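Local coordinates for ribosome hibernation protein YHBH (Vibrio cholerae serotype O1, PDB 4HEI) that associates with 100S dimers of 70S ribosomes and probably inhibits translation in stationary phase by binding the small ribosomal subunit, at residues Ile61-Ala65 and Lys80-Leu85; Ile49-Thr53 and Ala73-Leu77; Met1-Ile5 and Val20-Asp25; Leu27-Phe31 and Leu85-Lys89. All coordinates share one frame; numbering follows the deposited sequence.

How the contacts relate
The four contacts lie in one beta-alpha-beta-beta-beta-alpha domain, a mixed four-stranded sheet with two helices packed on it. Contact 3 comes first along the chain, setting helix 14-27 on edge strand 2-8. Contacts 1 and 2, with centres about 8 Å apart, lay helix 70-91 over the neighbouring strands 59-67 and 47-56. Contact 4, about 10 Å between centres from contact 1 and sharing Leu-85 with it, joins the loop after helix 14-27 to helix 70-91, and the chain it encloses contains contacts 1 and 2. Contacts 2 and 3 meet through the Asp-75 to Lys-23 salt bridge. Together they bind both helices to the sheet and to each other.

Contact 1 of 4, residues Ile61-Ala65 and Lys80-Leu85; sequences IHAHA and KLVRQL. With 3CO (cobalt (III) ion), chain C.
Ile-61, Gln-84 and Lys-80 bury the most surface where edge strand 59-67 runs nearly antiparallel to the last helix, the short axes lying 8.2 Å apart. Ile-61 suits the apolar side of the strand because its branches serve different neighbours: CG2 lies 3.7 Å from Leu-81 CD2 and also touches the CB of Gln-84, while CG1 meets Leu-85 CD2. Gln-84 slides past the isoleucine in the opposite direction and uses its polar end on the backbone. Its NE2 donates to His-62 O at 3.1 Å, from above the carbonyl plane, although the oxygen lies close to the amide plane of the glutamine. Lys-80 suits its place by being long and amphipathic: its CB packs on the Ala-63 methyl, and the extended chain carries the ammonium to a strand oxygen, NZ lying 2.7 Å from His-64 O in the plane of that carbonyl. His-62 and His-64 leave the strand on the face away from the helix, and both bind cobalt through NE2, His-62 at 2.1 Å. Strand 59-67 is hydrogen-bonded through Ile-61, Ala-63 and Ala-65 to strand 47-56, while Leu-81 and Leu-85 continue inward to that strand and to Phe-24 and Leu-27 of helix 14-27.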
loop_
_atom_site.group_PDB
_atom_site.type_symbol
_atom_site.label_atom_id
_atom_site.label_comp_id
_atom_site.label_asym_id
_atom_site.label_seq_id
_atom_site.Cartn_x
_atom_site.Cartn_y
_atom_site.Cartn_z
ATOM N N ILE A 61 0.926 6.173 -8.337
ATOM C CA ILE A 61 1.895 5.156 -7.992
ATOM C C ILE A 61 1.037 3.927 -7.728
ATOM O O ILE A 61 0.102 3.970 -6.914
ATOM C CB ILE A 61 2.680 5.531 -6.718
ATOM C CG1 ILE A 61 3.471 6.821 -6.962
ATOM C CG2 ILE A 61 3.610 4.389 -6.318
ATOM C CD1 ILE A 61 4.484 6.716 -8.081
ATOM N N HIS A 62 1.338 2.845 -8.434
ATOM C CA HIS A 62 0.568 1.620 -8.285
ATOM C C HIS A 62 1.473 0.401 -8.222
ATOM O O HIS A 62 2.492 0.332 -8.914
ATOM C CB HIS A 62 -0.437 1.496 -9.452
ATOM C CG HIS A 62 -1.095 0.152 -9.561
ATOM N ND1 HIS A 62 -0.525 -0.902 -10.242
ATOM C CD2 HIS A 62 -2.264 -0.315 -9.061
ATOM C CE1 HIS A 62 -1.312 -1.960 -10.155
ATOM N NE2 HIS A 62 -2.375 -1.632 -9.444
ATOM N N ALA A 63 1.104 -0.540 -7.366
ATOM C CA ALA A 63 1.855 -1.775 -7.229
ATOM C C ALA A 63 1.073 -2.840 -6.479
ATOM O O ALA A 63 0.148 -2.536 -5.730
ATOM C CB ALA A 63 3.171 -1.503 -6.514
ATOM N N HIS A 64 1.453 -4.092 -6.709
ATOM C CA HIS A 64 0.862 -5.245 -6.048
ATOM C C HIS A 64 2.043 -6.053 -5.522
ATOM O O HIS A 64 3.148 -5.972 -6.067
ATOM C CB HIS A 64 0.116 -6.160 -7.027
ATOM C CG HIS A 64 -1.127 -5.568 -7.611
ATOM N ND1 HIS A 64 -2.022 -6.319 -8.343
ATOM C CD2 HIS A 64 -1.619 -4.307 -7.594
ATOM C CE1 HIS A 64 -3.010 -5.545 -8.753
ATOM N NE2 HIS A 64 -2.789 -4.320 -8.312
ATOM N N ALA A 65 1.793 -6.844 -4.488
ATOM C CA ALA A 65 2.809 -7.720 -3.911
ATOM C C ALA A 65 2.053 -8.903 -3.317
ATOM O O ALA A 65 0.931 -8.745 -2.827
ATOM C CB ALA A 65 3.605 -6.985 -2.826
ATOM N N LYS A 80 7.868 -1.688 -2.693
ATOM C CA LYS A 80 7.702 -1.378 -4.114
ATOM C C LYS A 80 7.218 0.063 -4.293
ATOM O O LYS A 80 7.680 0.777 -5.182
ATOM C CB LYS A 80 6.697 -2.329 -4.770
ATOM C CG LYS A 80 7.130 -3.783 -4.830
ATOM C CD LYS A 80 6.165 -4.595 -5.688
ATOM C CE LYS A 80 6.537 -6.067 -5.706
ATOM N NZ LYS A 80 5.645 -6.841 -6.619
ATOM N N LEU A 81 6.284 0.484 -3.444
ATOM C CA LEU A 81 5.747 1.840 -3.517
ATOM C C LEU A 81 6.833 2.870 -3.217
ATOM O O LEU A 81 6.933 3.889 -3.891
ATOM C CB LEU A 81 4.591 2.008 -2.521
ATOM C CG LEU A 81 3.343 1.152 -2.757
ATOM C CD1 LEU A 81 2.364 1.369 -1.611
ATOM C CD2 LEU A 81 2.701 1.531 -4.087
ATOM N N VAL A 82 7.650 2.594 -2.203
ATOM C CA VAL A 82 8.731 3.506 -1.831
ATOM C C VAL A 82 9.706 3.694 -2.993
ATOM O O VAL A 82 10.134 4.816 -3.265
ATOM C CB VAL A 82 9.505 2.989 -0.589
ATOM C CG1 VAL A 82 10.717 3.877 -0.314
ATOM C CG2 VAL A 82 8.592 2.981 0.621
ATOM N N ARG A 83 10.056 2.608 -3.683
ATOM C CA ARG A 83 10.970 2.696 -4.825
ATOM C C ARG A 83 10.377 3.625 -5.872
ATOM O O ARG A 83 11.053 4.518 -6.386
ATOM C CB ARG A 83 11.197 1.325 -5.475
ATOM C CG ARG A 83 11.870 0.294 -4.595
ATOM C CD ARG A 83 12.541 -0.787 -5.442
ATOM N NE ARG A 83 13.101 -1.850 -4.614
ATOM C CZ ARG A 83 12.395 -2.853 -4.100
ATOM N NH1 ARG A 83 11.092 -2.943 -4.334
ATOM N NH2 ARG A 83 12.991 -3.760 -3.337
ATOM N N GLN A 84 9.107 3.410 -6.194
ATOM C CA GLN A 84 8.441 4.239 -7.188
ATOM C C GLN A 84 8.279 5.685 -6.727
ATOM O O GLN A 84 8.375 6.610 -7.532
ATOM C CB GLN A 84 7.079 3.646 -7.541
ATOM C CG GLN A 84 7.161 2.294 -8.222
ATOM C CD GLN A 84 5.798 1.768 -8.627
ATOM O OE1 GLN A 84 5.070 2.408 -9.389
ATOM N NE2 GLN A 84 5.446 0.597 -8.115
ATOM N N LEU A 85 8.021 5.879 -5.437
ATOM C CA LEU A 85 7.866 7.227 -4.893
ATOM C C LEU A 85 9.184 7.998 -4.942
ATOM O O LEU A 85 9.198 9.202 -5.216
ATOM C CB LEU A 85 7.352 7.159 -3.453
ATOM C CG LEU A 85 5.848 6.895 -3.304
ATOM C CD1 LEU A 85 5.536 6.517 -1.854
ATOM C CD2 LEU A 85 5.061 8.130 -3.728
HETATM CO CO 3CO C . -3.924 -2.869 -8.840
#

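Contact 2 of 4, residues Ile49-Thr53 and Ala73-Leu77; sequences IAEAT and AIDSL
This is a wholly apolar helix-on-sheet contact in the core, where the first half of helix 70-91 lies across strand 47-56, an inner strand of the sheet. The short axes approach to 7.7 Å and cross at -34°. Small residues on the strand permit this closeness: Ala-50 and Ala-52 both direct their methyls at the helix, and the CA atoms of Ala-50 and Ile-74 are 5.7 Å apart. Leu-77 packs beside them. Its CG stands anti to the backbone N (chi1 170°), which carries the isobutyl fork down to the strand, where CD2 sits 3.6 Å from Ala-52 CB and 3.8 Å from Ala-50 CB. The other branch, CD1, also reaches Ala-52 CB and the carbonyl oxygen of Ala-50. Further back along the helix, Ile-74 touches the Ala-50 methyl through CG1 at 4.1 Å, and the Ala-73 methyl approaches it from the preceding position. The side chain of Glu-51 leaves the strand on the face away from the helix and forms a salt bridge with Arg-42. Charge is thus kept off this interface, where aliphatic carbons meet, implying that hydrophobic burial and van der Waals packing, rather than polar bonds, join helix and strand here.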
loop_
_atom_site.group_PDB
_atom_site.type_symbol
_atom_site.label_atom_id
_atom_site.label_comp_id
_atom_site.label_asym_id
_atom_site.label_seq_id
_atom_site.Cartn_x
_atom_site.Cartn_y
_atom_site.Cartn_z
ATOM N N ILE A 49 -2.581 -11.373 -1.295
ATOM C CA ILE A 49 -2.280 -10.267 -2.194
ATOM C C ILE A 49 -2.593 -8.893 -1.626
ATOM O O ILE A 49 -3.672 -8.667 -1.088
ATOM C CB ILE A 49 -3.062 -10.462 -3.507
ATOM C CG1 ILE A 49 -2.715 -11.835 -4.097
ATOM C CG2 ILE A 49 -2.760 -9.327 -4.478
ATOM C CD1 ILE A 49 -3.545 -12.230 -5.311
ATOM N N ALA A 50 -1.636 -7.975 -1.745
ATOM C CA ALA A 50 -1.819 -6.605 -1.268
ATOM C C ALA A 50 -1.654 -5.681 -2.467
ATOM O O ALA A 50 -0.644 -5.743 -3.171
ATOM C CB ALA A 50 -0.779 -6.261 -0.196
ATOM N N GLU A 51 -2.657 -4.838 -2.694
ATOM C CA GLU A 51 -2.668 -3.900 -3.805
ATOM C C GLU A 51 -2.778 -2.479 -3.277
ATOM O O GLU A 51 -3.430 -2.234 -2.254
ATOM C CB GLU A 51 -3.879 -4.148 -4.710
ATOM C CG GLU A 51 -4.025 -5.560 -5.271
ATOM C CD GLU A 51 -5.268 -5.708 -6.135
ATOM O OE1 GLU A 51 -5.484 -6.804 -6.699
ATOM O OE2 GLU A 51 -6.036 -4.728 -6.253
ATOM N N ALA A 52 -2.156 -1.538 -3.979
ATOM C CA ALA A 52 -2.240 -0.137 -3.578
ATOM C C ALA A 52 -2.089 0.830 -4.744
ATOM O O ALA A 52 -1.326 0.590 -5.692
ATOM C CB ALA A 52 -1.184 0.180 -2.508
ATOM N N THR A 53 -2.836 1.925 -4.669
ATOM C CA THR A 53 -2.773 2.980 -5.660
ATOM C C THR A 53 -2.657 4.265 -4.863
ATOM O O THR A 53 -3.516 4.561 -4.024
ATOM C CB THR A 53 -4.052 3.056 -6.530
ATOM O OG1 THR A 53 -4.290 1.788 -7.151
ATOM C CG2 THR A 53 -3.886 4.110 -7.620
ATOM N N ALA A 73 3.209 -9.640 2.751
ATOM C CA ALA A 73 2.780 -9.124 1.452
ATOM C C ALA A 73 2.728 -7.598 1.516
ATOM O O ALA A 73 3.202 -6.908 0.613
ATOM C CB ALA A 73 1.404 -9.683 1.092
ATOM N N ILE A 74 2.155 -7.076 2.596
ATOM C CA ILE A 74 2.055 -5.635 2.771
ATOM C C ILE A 74 3.439 -5.000 2.843
ATOM O O ILE A 74 3.669 -3.942 2.266
ATOM C CB ILE A 74 1.246 -5.291 4.037
ATOM C CG1 ILE A 74 -0.205 -5.750 3.847
ATOM C CG2 ILE A 74 1.298 -3.791 4.311
ATOM C CD1 ILE A 74 -1.006 -5.784 5.127
ATOM N N ASP A 75 4.368 -5.637 3.553
ATOM C CA ASP A 75 5.717 -5.087 3.643
ATOM C C ASP A 75 6.368 -5.030 2.280
ATOM O O ASP A 75 7.064 -4.069 1.961
ATOM C CB ASP A 75 6.589 -5.926 4.572
ATOM C CG ASP A 75 6.213 -5.759 6.011
ATOM O OD1 ASP A 75 6.195 -4.601 6.476
ATOM O OD2 ASP A 75 5.939 -6.780 6.674
ATOM N N SER A 76 6.167 -6.073 1.481
ATOM C CA SER A 76 6.746 -6.099 0.143
ATOM C C SER A 76 6.109 -5.015 -0.718
ATOM O O SER A 76 6.794 -4.360 -1.511
ATOM C CB SER A 76 6.534 -7.467 -0.510
ATOM O OG SER A 76 7.247 -8.465 0.200
ATOM N N LEU A 77 4.799 -4.826 -0.556
ATOM C CA LEU A 77 4.085 -3.809 -1.321
ATOM C C LEU A 77 4.666 -2.432 -1.035
ATOM O O LEU A 77 4.955 -1.674 -1.951
ATOM C CB LEU A 77 2.593 -3.809 -0.964
ATOM C CG LEU A 77 1.766 -2.633 -1.505
ATOM C CD1 LEU A 77 1.839 -2.599 -3.029
ATOM C CD2 LEU A 77 0.314 -2.774 -1.043
#

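Contact 3 of 4, residues Met1-Ile5 and Val20-Asp25; sequences MQINI and VHSKFD
Ile-3 and Ile-5 reach from edge strand 2-8 to helix 14-27 within a beta-alpha-beta unit, and their inner contacts, with Val-20 and Phe-24, form the tightly packed, buried side. In each isoleucine CG1 lies beside the backbone N and the chain then extends (chi2 171° in Ile-3), so that CD1 leads toward the helix. Ile-5 CD1 meets Val-20 CG1 tip to tip at 3.6 Å, a fit between two branched apolar residues. Ile-3 CD1 comes within 3.5 Å of Phe-24 CB. These long side chains bridge the separation, the short axes staying 10.5 Å apart.

Toward solvent lie Met-1, His-21 and Asp-25, where apolar contacts are fewer and the rings are met obliquely. His-21, partly exposed, slides past Ile-3 in the opposite direction, its ND1 3.7 Å from Ile-3 CD1 and its ring set obliquely to the CD1 methyls of both isoleucines. At the chain start the long, unbranched side chain of Met-1 crosses Phe-24 at about a right angle, and its bend at chi3 brings CE to 3.5 Å from Phe-24 O. Its SD makes an oblique Met-aromatic contact, 5.4 Å from the centre of the Phe-24 ring. CE also approaches the carboxylate of exposed Asp-25. Phe-24 reaches inward to Val-37 and Val-39 of strand 34-44 and to Leu-81 of helix 70-91, while Val-20 touches Ile-74 on that same helix.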
loop_
_atom_site.group_PDB
_atom_site.type_symbol
_atom_site.label_atom_id
_atom_site.label_comp_id
_atom_site.label_asym_id
_atom_site.label_seq_id
_atom_site.Cartn_x
_atom_site.Cartn_y
_atom_site.Cartn_z
ATOM N N MET A 1 -3.684 12.915 3.353
ATOM C CA MET A 1 -3.748 11.479 2.970
ATOM C C MET A 1 -4.974 10.785 3.561
ATOM O O MET A 1 -5.110 10.663 4.782
ATOM C CB MET A 1 -2.475 10.753 3.426
ATOM C CG MET A 1 -2.502 9.240 3.228
ATOM S SD MET A 1 -0.922 8.423 3.590
ATOM C CE MET A 1 -0.914 8.481 5.396
ATOM N N GLN A 2 -5.868 10.345 2.682
ATOM C CA GLN A 2 -7.075 9.636 3.093
ATOM C C GLN A 2 -6.949 8.224 2.543
ATOM O O GLN A 2 -7.031 8.022 1.329
ATOM C CB GLN A 2 -8.322 10.310 2.515
ATOM C CG GLN A 2 -8.547 11.720 3.012
ATOM C CD GLN A 2 -9.849 12.309 2.513
ATOM O OE1 GLN A 2 -10.927 11.776 2.780
ATOM N NE2 GLN A 2 -9.756 13.414 1.782
ATOM N N ILE A 3 -6.745 7.258 3.437
ATOM C CA ILE A 3 -6.582 5.863 3.045
ATOM C C ILE A 3 -7.864 5.049 3.123
ATOM O O ILE A 3 -8.557 5.063 4.139
ATOM C CB ILE A 3 -5.552 5.141 3.939
ATOM C CG1 ILE A 3 -4.242 5.922 3.980
ATOM C CG2 ILE A 3 -5.303 3.735 3.407
ATOM C CD1 ILE A 3 -3.257 5.390 5.004
ATOM N N ASN A 4 -8.178 4.339 2.047
ATOM C CA ASN A 4 -9.352 3.486 2.036
ATOM C C ASN A 4 -8.843 2.061 1.901
ATOM O O ASN A 4 -8.200 1.715 0.914
ATOM C CB ASN A 4 -10.286 3.814 0.864
ATOM C CG ASN A 4 -11.521 2.926 0.846
ATOM O OD1 ASN A 4 -11.433 1.725 0.592
ATOM N ND2 ASN A 4 -12.676 3.509 1.140
ATOM N N ILE A 5 -9.112 1.239 2.908
ATOM C CA ILE A 5 -8.670 -0.144 2.880
ATOM C C ILE A 5 -9.861 -1.056 2.666
ATOM O O ILE A 5 -10.834 -1.006 3.424
ATOM C CB ILE A 5 -7.986 -0.537 4.203
ATOM C CG1 ILE A 5 -6.827 0.416 4.487
ATOM C CG2 ILE A 5 -7.497 -1.975 4.133
ATOM C CD1 ILE A 5 -6.166 0.201 5.834
ATOM N N VAL A 20 -1.429 -1.454 8.216
ATOM C CA VAL A 20 -1.383 -0.689 6.975
ATOM C C VAL A 20 -1.245 0.792 7.297
ATOM O O VAL A 20 -0.405 1.485 6.724
ATOM C CB VAL A 20 -2.646 -0.903 6.130
ATOM C CG1 VAL A 20 -2.650 0.064 4.945
ATOM C CG2 VAL A 20 -2.693 -2.354 5.625
ATOM N N HIS A 21 -2.070 1.274 8.218
ATOM C CA HIS A 21 -2.006 2.677 8.605
ATOM C C HIS A 21 -0.623 3.030 9.138
ATOM O O HIS A 21 -0.070 4.087 8.818
ATOM C CB HIS A 21 -3.087 2.983 9.643
ATOM C CG HIS A 21 -4.381 3.420 9.037
ATOM N ND1 HIS A 21 -4.537 4.649 8.433
ATOM C CD2 HIS A 21 -5.567 2.780 8.900
ATOM C CE1 HIS A 21 -5.762 4.748 7.949
ATOM N NE2 HIS A 21 -6.408 3.628 8.219
ATOM N N SER A 22 -0.055 2.132 9.930
ATOM C CA SER A 22 1.272 2.347 10.488
ATOM C C SER A 22 2.300 2.573 9.377
ATOM O O SER A 22 3.073 3.538 9.413
ATOM C CB SER A 22 1.676 1.137 11.338
ATOM O OG SER A 22 2.963 1.318 11.895
ATOM N N LYS A 23 2.300 1.687 8.384
ATOM C CA LYS A 23 3.235 1.782 7.264
ATOM C C LYS A 23 3.090 3.092 6.485
ATOM O O LYS A 23 4.087 3.706 6.105
ATOM C CB LYS A 23 3.030 0.602 6.304
ATOM C CG LYS A 23 3.118 -0.768 6.960
ATOM C CD LYS A 23 4.526 -1.089 7.438
ATOM C CE LYS A 23 5.472 -1.275 6.267
ATOM N NZ LYS A 23 6.800 -1.783 6.701
ATOM N N PHE A 24 1.854 3.516 6.239
ATOM C CA PHE A 24 1.614 4.744 5.493
ATOM C C PHE A 24 1.897 6.009 6.295
ATOM O O PHE A 24 2.283 7.033 5.731
ATOM C CB PHE A 24 0.195 4.739 4.923
ATOM C CG PHE A 24 0.080 3.962 3.645
ATOM C CD1 PHE A 24 0.431 4.547 2.431
ATOM C CD2 PHE A 24 -0.305 2.626 3.657
ATOM C CE1 PHE A 24 0.399 3.810 1.247
ATOM C CE2 PHE A 24 -0.337 1.882 2.480
ATOM C CZ PHE A 24 0.017 2.476 1.272
ATOM N N ASP A 25 1.760 5.935 7.615
ATOM C CA ASP A 25 2.082 7.093 8.438
ATOM C C ASP A 25 3.592 7.347 8.374
ATOM O O ASP A 25 4.032 8.493 8.410
ATOM C CB ASP A 25 1.645 6.885 9.893
ATOM C CG ASP A 25 0.169 7.156 10.097
ATOM O OD1 ASP A 25 -0.447 7.777 9.208
ATOM O OD2 ASP A 25 -0.372 6.764 11.152
#

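Contact 4 of 4, residues Leu27-Phe31 and Leu85-Lys89; sequences LERFF and LNKHK
Phe-31 lays its ring against Leu-85 in a CH-pi contact that joins the loop after helix 14-27 to the last helix of this beta-alpha-beta-beta-beta-alpha fold. Leu-85 CB stands 3.5 Å from the ring centroid, only 10° from the normal, so a methylene covers the middle of the face. Further along the same side chain, CD1 packs on Phe-31 CD2 and also meets the Leu-27 methyls tip to tip, with CD2 of Leu-27 at 3.7 Å. A broad aromatic ring suits this place because its flat face can cover the leucine from CB to CD1. Asn-86 closely approaches the rim, its ND2 lying 3.1 Å from Phe-31 CE1 near the ring plane, with the amide turned well out of that plane.

Outside this first layer, Phe-30 CB lies over the opposite face of the Phe-31 ring, offset toward its rim. The turn is held by Leu-27 O, which accepts from both Phe-30 N and Phe-31 N. On the inner side Leu-27 and Leu-85 both pack against Leu-54 of strand 47-56, placing the apolar end of the contact over the sheet. At the exposed end, Lys-89 stretches out with CG anti to its backbone N (chi1 -175°), its CD passing 3.9 Å from Phe-31 CD1. Its NZ then donates to Phe-30 O at 2.8 Å, in the carbonyl plane with a C=O...N angle of 156°.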
loop_
_atom_site.group_PDB
_atom_site.type_symbol
_atom_site.label_atom_id
_atom_site.label_comp_id
_atom_site.label_asym_id
_atom_site.label_seq_id
_atom_site.Cartn_x
_atom_site.Cartn_y
_atom_site.Cartn_z
ATOM N N LEU A 27 5.557 6.467 5.800
ATOM C CA LEU A 27 5.762 6.863 4.417
ATOM C C LEU A 27 5.511 8.347 4.131
ATOM O O LEU A 27 6.292 8.990 3.425
ATOM C CB LEU A 27 4.852 6.017 3.523
ATOM C CG LEU A 27 5.051 6.131 2.016
ATOM C CD1 LEU A 27 6.410 5.545 1.658
ATOM C CD2 LEU A 27 3.945 5.382 1.289
ATOM N N GLU A 28 4.430 8.898 4.677
ATOM C CA GLU A 28 4.097 10.291 4.413
ATOM C C GLU A 28 5.137 11.290 4.921
ATOM O O GLU A 28 5.118 12.464 4.540
ATOM C CB GLU A 28 2.717 10.641 4.992
ATOM C CG GLU A 28 2.674 10.803 6.499
ATOM C CD GLU A 28 1.389 11.477 6.986
ATOM O OE1 GLU A 28 1.243 11.671 8.213
ATOM O OE2 GLU A 28 0.530 11.816 6.142
ATOM N N ARG A 29 6.046 10.835 5.781
ATOM C CA ARG A 29 7.075 11.734 6.299
ATOM C C ARG A 29 8.143 12.016 5.243
ATOM O O ARG A 29 8.823 13.036 5.294
ATOM C CB ARG A 29 7.725 11.140 7.547
ATOM C CG ARG A 29 6.795 10.997 8.734
ATOM C CD ARG A 29 6.207 12.335 9.147
ATOM N NE ARG A 29 5.391 12.198 10.346
ATOM C CZ ARG A 29 5.519 12.976 11.409
ATOM N NH1 ARG A 29 6.428 13.945 11.398
ATOM N NH2 ARG A 29 4.764 12.770 12.480
ATOM N N PHE A 30 8.277 11.110 4.280
ATOM C CA PHE A 30 9.269 11.261 3.221
ATOM C C PHE A 30 8.666 11.745 1.909
ATOM O O PHE A 30 9.349 12.359 1.088
ATOM C CB PHE A 30 9.980 9.933 3.006
ATOM C CG PHE A 30 10.821 9.520 4.167
ATOM C CD1 PHE A 30 12.069 10.099 4.373
ATOM C CD2 PHE A 30 10.353 8.591 5.083
ATOM C CE1 PHE A 30 12.839 9.757 5.480
ATOM C CE2 PHE A 30 11.116 8.240 6.194
ATOM C CZ PHE A 30 12.364 8.828 6.393
ATOM N N PHE A 31 7.382 11.471 1.725
ATOM C CA PHE A 31 6.663 11.871 0.523
ATOM C C PHE A 31 5.419 12.580 1.014
ATOM O O PHE A 31 4.460 11.934 1.430
ATOM C CB PHE A 31 6.284 10.629 -0.273
ATOM C CG PHE A 31 7.419 9.680 -0.452
ATOM C CD1 PHE A 31 8.447 9.970 -1.340
ATOM C CD2 PHE A 31 7.492 8.518 0.306
ATOM C CE1 PHE A 31 9.537 9.115 -1.473
ATOM C CE2 PHE A 31 8.573 7.657 0.183
ATOM C CZ PHE A 31 9.602 7.957 -0.712
ATOM N N LEU A 85 8.021 5.879 -5.437
ATOM C CA LEU A 85 7.866 7.227 -4.893
ATOM C C LEU A 85 9.184 7.998 -4.942
ATOM O O LEU A 85 9.198 9.202 -5.216
ATOM C CB LEU A 85 7.352 7.159 -3.453
ATOM C CG LEU A 85 5.848 6.895 -3.304
ATOM C CD1 LEU A 85 5.536 6.517 -1.854
ATOM C CD2 LEU A 85 5.061 8.130 -3.728
ATOM N N ASN A 86 10.288 7.307 -4.675
ATOM C CA ASN A 86 11.601 7.938 -4.714
ATOM C C ASN A 86 11.912 8.380 -6.139
ATOM O O ASN A 86 12.389 9.492 -6.359
ATOM C CB ASN A 86 12.665 6.972 -4.196
ATOM C CG ASN A 86 12.754 6.969 -2.687
ATOM O OD1 ASN A 86 13.093 5.960 -2.072
ATOM N ND2 ASN A 86 12.459 8.115 -2.077
ATOM N N LYS A 87 11.589 7.531 -7.110
ATOM C CA LYS A 87 11.820 7.872 -8.509
ATOM C C LYS A 87 10.950 9.069 -8.892
ATOM O O LYS A 87 11.430 10.034 -9.485
ATOM C CB LYS A 87 11.494 6.676 -9.408
ATOM C CG LYS A 87 12.342 5.448 -9.123
ATOM C CD LYS A 87 12.013 4.300 -10.070
ATOM C CE LYS A 87 12.872 3.077 -9.768
ATOM N NZ LYS A 87 12.588 1.926 -10.677
ATOM N N HIS A 88 9.670 9.011 -8.544
ATOM C CA HIS A 88 8.761 10.108 -8.856
ATOM C C HIS A 88 9.151 11.389 -8.122
ATOM O O HIS A 88 8.944 12.492 -8.626
ATOM C CB HIS A 88 7.324 9.730 -8.493
ATOM C CG HIS A 88 6.369 10.880 -8.557
ATOM N ND1 HIS A 88 6.320 11.859 -7.587
ATOM C CD2 HIS A 88 5.459 11.233 -9.494
ATOM C CE1 HIS A 88 5.422 12.766 -7.926
ATOM N NE2 HIS A 88 4.885 12.411 -9.079
ATOM N N LYS A 89 9.706 11.237 -6.925
ATOM C CA LYS A 89 10.126 12.390 -6.142
ATOM C C LYS A 89 11.328 13.010 -6.837
ATOM O O LYS A 89 11.528 14.225 -6.797
ATOM C CB LYS A 89 10.503 11.960 -4.723
ATOM C CG LYS A 89 10.832 13.114 -3.793
ATOM C CD LYS A 89 11.133 12.621 -2.387
ATOM C CE LYS A 89 11.442 13.776 -1.448
ATOM N NZ LYS A 89 11.736 13.299 -0.068
#